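Local coordinates for protein putative regulator of transfer genes ArtA (Staphylococcus aureus subsp. aureus USA300, PDB 3GXQ) that probably regulates plasmid transfer genes, binding DNA through a ribbon-helix-helix motif, at residues 37-40 and 41-45. Numbering follows the deposited sequence.
Sequences NVSQ and AGREI. With nucleotides of chain D.
Arg-43 folds back over Ser-39 and Gln-40 in the first turn of helix 38-53. Its chain bends at chi3 (-131°), which lays the guanidinium over the backbone so that Ser-39 O lies over the centre of one face. Six residues apart, Asn-37 and Arg-43 share one phosphate oxygen: Arg-43 NH1 donates to OP1 of DA3 of chain D across 3.3 Å and Asn-37 ND2 to the same OP1 across 3.2 Å, though the fine placing of the guanidinium against this phosphate is doubtful.

The next phosphate meets the helix N-terminus itself. Val-38 N donates to OP1 of DT4 of chain D (2.9 Å), while Ser-39 grips OP2 of DT4 of chain D twice, through its backbone N (2.9 Å) and its OG (2.7 Å); OG stands beside the backbone N (chi1 -65°), which brings both donors to one oxygen. The helix dipole probably adds to this hold.

Asn-37 is also the N-cap. Its OD1 accepts from Gln-40 N at 3.0 Å, the donor standing well above the carbonyl plane, so one amide both caps the helix and binds DNA. Regular i to i+4 bonds follow, from Ala-41 N to Asn-37 O through Glu-44 N to Gln-40 O.

Such phosphate binding by the N-terminus of helix 38-53, the second helix of the motif, is characteristic of ribbon-helix-helix proteins. Arg-43 NE bonds Leu-17 O of the second subunit, in its ribbon strand, while Ala-41 and Ile-45 pack on helix 20-33.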
ATOM      1  N   ASN B  37     -12.335   2.552  -6.629  1.00 20.81           N
ATOM      2  CA  ASN B  37     -11.312   3.549  -6.282  1.00 22.64           C
ATOM      3  C   ASN B  37     -10.127   2.775  -5.702  1.00 23.06           C
ATOM      4  O   ASN B  37     -10.078   2.495  -4.504  1.00 23.21           O
ATOM      5  CB  ASN B  37     -11.819   4.555  -5.239  1.00 21.92           C
ATOM      6  CG  ASN B  37     -10.798   5.646  -4.955  1.00 24.42           C
ATOM      7  OD1 ASN B  37      -9.591   5.404  -5.054  1.00 25.54           O
ATOM      8  ND2 ASN B  37     -11.268   6.847  -4.596  1.00 21.35           N
ATOM      9  N   VAL B  38      -9.192   2.410  -6.572  1.00 23.25           N
ATOM     10  CA  VAL B  38      -8.020   1.630  -6.191  1.00 23.63           C
ATOM     11  C   VAL B  38      -7.207   2.247  -5.065  1.00 24.18           C
ATOM     12  O   VAL B  38      -6.769   1.537  -4.163  1.00 24.03           O
ATOM     13  CB  VAL B  38      -7.098   1.385  -7.406  1.00 24.03           C
ATOM     14  CG1 VAL B  38      -5.834   0.684  -6.974  1.00 21.02           C
ATOM     15  CG2 VAL B  38      -7.842   0.559  -8.440  1.00 22.15           C
ATOM     16  N   SER B  39      -7.001   3.562  -5.122  1.00 24.10           N
ATOM     17  CA  SER B  39      -6.253   4.272  -4.082  1.00 24.36           C
ATOM     18  C   SER B  39      -6.900   4.070  -2.705  1.00 26.24           C
ATOM     19  O   SER B  39      -6.204   3.832  -1.711  1.00 26.81           O
ATOM     20  CB  SER B  39      -6.201   5.780  -4.386  1.00 22.42           C
ATOM     21  OG  SER B  39      -5.470   6.057  -5.574  1.00 22.86           O
ATOM     22  N   GLN B  40      -8.228   4.177  -2.642  1.00 27.33           N
ATOM     23  CA  GLN B  40      -8.937   4.015  -1.376  1.00 28.64           C
ATOM     24  C   GLN B  40      -8.857   2.574  -0.868  1.00 27.99           C
ATOM     25  O   GLN B  40      -8.771   2.340   0.330  1.00 29.61           O
ATOM     26  CB  GLN B  40     -10.395   4.446  -1.533  1.00 31.96           C
ATOM     27  CG  GLN B  40     -11.292   4.173  -0.328  1.00 34.75           C
ATOM     28  CD  GLN B  40     -12.635   4.886  -0.422  1.00 40.89           C
ATOM     29  OE1 GLN B  40     -13.583   4.543   0.291  1.00 43.01           O
ATOM     30  NE2 GLN B  40     -12.719   5.896  -1.292  1.00 42.25           N
ATOM     31  N   ALA B  41      -8.888   1.613  -1.783  1.00 26.99           N
ATOM     32  CA  ALA B  41      -8.791   0.210  -1.416  1.00 26.93           C
ATOM     33  C   ALA B  41      -7.380  -0.035  -0.868  1.00 28.19           C
ATOM     34  O   ALA B  41      -7.213  -0.711   0.141  1.00 27.48           O
ATOM     35  CB  ALA B  41      -9.063  -0.674  -2.640  1.00 25.02           C
ATOM     36  N   GLY B  42      -6.380   0.543  -1.532  1.00 25.88           N
ATOM     37  CA  GLY B  42      -5.006   0.405  -1.090  1.00 26.72           C
ATOM     38  C   GLY B  42      -4.775   0.948   0.317  1.00 27.85           C
ATOM     39  O   GLY B  42      -4.003   0.381   1.078  1.00 25.22           O
ATOM     40  N   ARG B  43      -5.438   2.051   0.664  1.00 28.23           N
ATOM     41  CA  ARG B  43      -5.312   2.647   1.997  1.00 29.95           C
ATOM     42  C   ARG B  43      -5.900   1.728   3.067  1.00 29.87           C
ATOM     43  O   ARG B  43      -5.264   1.485   4.093  1.00 29.93           O
ATOM     44  CB  ARG B  43      -6.051   3.987   2.071  1.00 30.67           C
ATOM     45  CG  ARG B  43      -5.250   5.195   1.642  1.00 29.72           C
ATOM     46  CD  ARG B  43      -6.148   6.421   1.531  1.00 28.70           C
ATOM     47  NE  ARG B  43      -5.874   7.052   0.254  1.00 29.38           N
ATOM     48  CZ  ARG B  43      -6.787   7.444  -0.618  1.00 25.04           C
ATOM     49  NH1 ARG B  43      -8.083   7.299  -0.367  1.00 21.64           N
ATOM     50  NH2 ARG B  43      -6.377   7.932  -1.772  1.00 25.28           N
ATOM     51  N   GLU B  44      -7.119   1.242   2.825  1.00 28.28           N
ATOM     52  CA  GLU B  44      -7.804   0.350   3.756  1.00 29.40           C
ATOM     53  C   GLU B  44      -6.998  -0.935   3.949  1.00 27.77           C
ATOM     54  O   GLU B  44      -6.850  -1.429   5.061  1.00 28.83           O
ATOM     55  CB  GLU B  44      -9.204  -0.002   3.235  1.00 30.33           C
ATOM     56  CG  GLU B  44     -10.025   1.198   2.791  1.00 36.46           C
ATOM     57  CD  GLU B  44     -11.389   0.814   2.227  1.00 38.99           C
ATOM     58  OE1 GLU B  44     -11.463  -0.182   1.472  1.00 41.91           O
ATOM     59  OE2 GLU B  44     -12.383   1.515   2.529  1.00 38.04           O
ATOM     60  N   ILE B  45      -6.480  -1.466   2.853  1.00 28.07           N
ATOM     61  CA  ILE B  45      -5.686  -2.683   2.888  1.00 27.26           C
ATOM     62  C   ILE B  45      -4.385  -2.447   3.636  1.00 28.01           C
ATOM     63  O   ILE B  45      -4.005  -3.225   4.508  1.00 29.32           O
ATOM     64  CB  ILE B  45      -5.398  -3.160   1.464  1.00 26.93           C
ATOM     65  CG1 ILE B  45      -6.725  -3.531   0.795  1.00 26.47           C
ATOM     66  CG2 ILE B  45      -4.426  -4.344   1.473  1.00 27.61           C
ATOM     67  CD1 ILE B  45      -6.611  -3.803  -0.698  1.00 27.86           C
TER
ATOM     68  P    DT D   4      -7.913   5.253  -8.643  1.00 26.12           P
ATOM     69  OP1  DT D   4      -9.028   4.303  -8.809  1.00 23.80           O
ATOM     70  OP2  DT D   4      -6.943   5.067  -7.544  1.00 29.34           O
ATOM     71  O5'  DT D   4      -7.091   5.255  -9.993  1.00 30.20           O
ATOM     72  C5'  DT D   4      -6.660   6.477 -10.547  1.00 33.93           C
ATOM     73  C4'  DT D   4      -6.075   6.250 -11.914  1.00 35.98           C
ATOM     74  O4'  DT D   4      -5.277   7.422 -12.182  1.00 38.45           O
ATOM     75  C3'  DT D   4      -5.101   5.078 -11.966  1.00 41.00           C
ATOM     76  O3'  DT D   4      -5.103   4.508 -13.286  1.00 46.06           O
ATOM     77  C2'  DT D   4      -3.785   5.711 -11.549  1.00 39.16           C
ATOM     78  C1'  DT D   4      -3.897   7.116 -12.115  1.00 37.77           C
ATOM     79  N1   DT D   4      -3.232   8.187 -11.344  1.00 36.38           N
ATOM     80  C2   DT D   4      -2.796   9.281 -12.056  1.00 36.55           C
ATOM     81  O2   DT D   4      -2.960   9.399 -13.256  1.00 36.96           O
ATOM     82  N3   DT D   4      -2.159  10.239 -11.312  1.00 36.52           N
ATOM     83  C4   DT D   4      -1.926  10.225  -9.959  1.00 34.39           C
ATOM     84  O4   DT D   4      -1.333  11.168  -9.440  1.00 34.15           O
ATOM     85  C5   DT D   4      -2.426   9.048  -9.257  1.00 33.47           C
ATOM     86  C7   DT D   4      -2.235   8.945  -7.775  1.00 28.63           C
ATOM     87  C6   DT D   4      -3.044   8.101  -9.979  1.00 34.14           C
ATOM     88  P    DA D   3      -8.050   9.503  -3.820  1.00 28.66           P
ATOM     89  OP1  DA D   3      -9.049   8.602  -3.205  1.00 25.51           O
ATOM     90  OP2  DA D   3      -6.659   9.496  -3.340  1.00 30.22           O
ATOM     91  O5'  DA D   3      -7.982   9.267  -5.389  1.00 29.29           O
ATOM     92  C5'  DA D   3      -9.125   9.502  -6.193  1.00 29.46           C
ATOM     93  C4'  DA D   3      -8.942   8.908  -7.568  1.00 29.61           C
ATOM     94  O4'  DA D   3      -8.221   9.846  -8.409  1.00 30.28           O
ATOM     95  C3'  DA D   3      -8.079   7.643  -7.543  1.00 29.21           C
ATOM     96  O3'  DA D   3      -8.500   6.748  -8.577  1.00 27.58           O
ATOM     97  C2'  DA D   3      -6.673   8.191  -7.752  1.00 30.60           C
ATOM     98  C1'  DA D   3      -6.934   9.334  -8.721  1.00 32.07           C
ATOM     99  N9   DA D   3      -5.979  10.445  -8.748  1.00 36.41           N
ATOM    100  C8   DA D   3      -5.195  10.923  -7.731  1.00 37.30           C
ATOM    101  N7   DA D   3      -4.421  11.924  -8.086  1.00 38.65           N
ATOM    102  C5   DA D   3      -4.719  12.122  -9.425  1.00 40.52           C
ATOM    103  C6   DA D   3      -4.236  13.044 -10.386  1.00 42.33           C
ATOM    104  N6   DA D   3      -3.305  13.974 -10.131  1.00 41.36           N
ATOM    105  N1   DA D   3      -4.748  12.973 -11.634  1.00 41.84           N
ATOM    106  C2   DA D   3      -5.675  12.042 -11.894  1.00 40.96           C
ATOM    107  N3   DA D   3      -6.207  11.128 -11.082  1.00 40.73           N
ATOM    108  C4   DA D   3      -5.680  11.220  -9.847  1.00 38.67           C
TER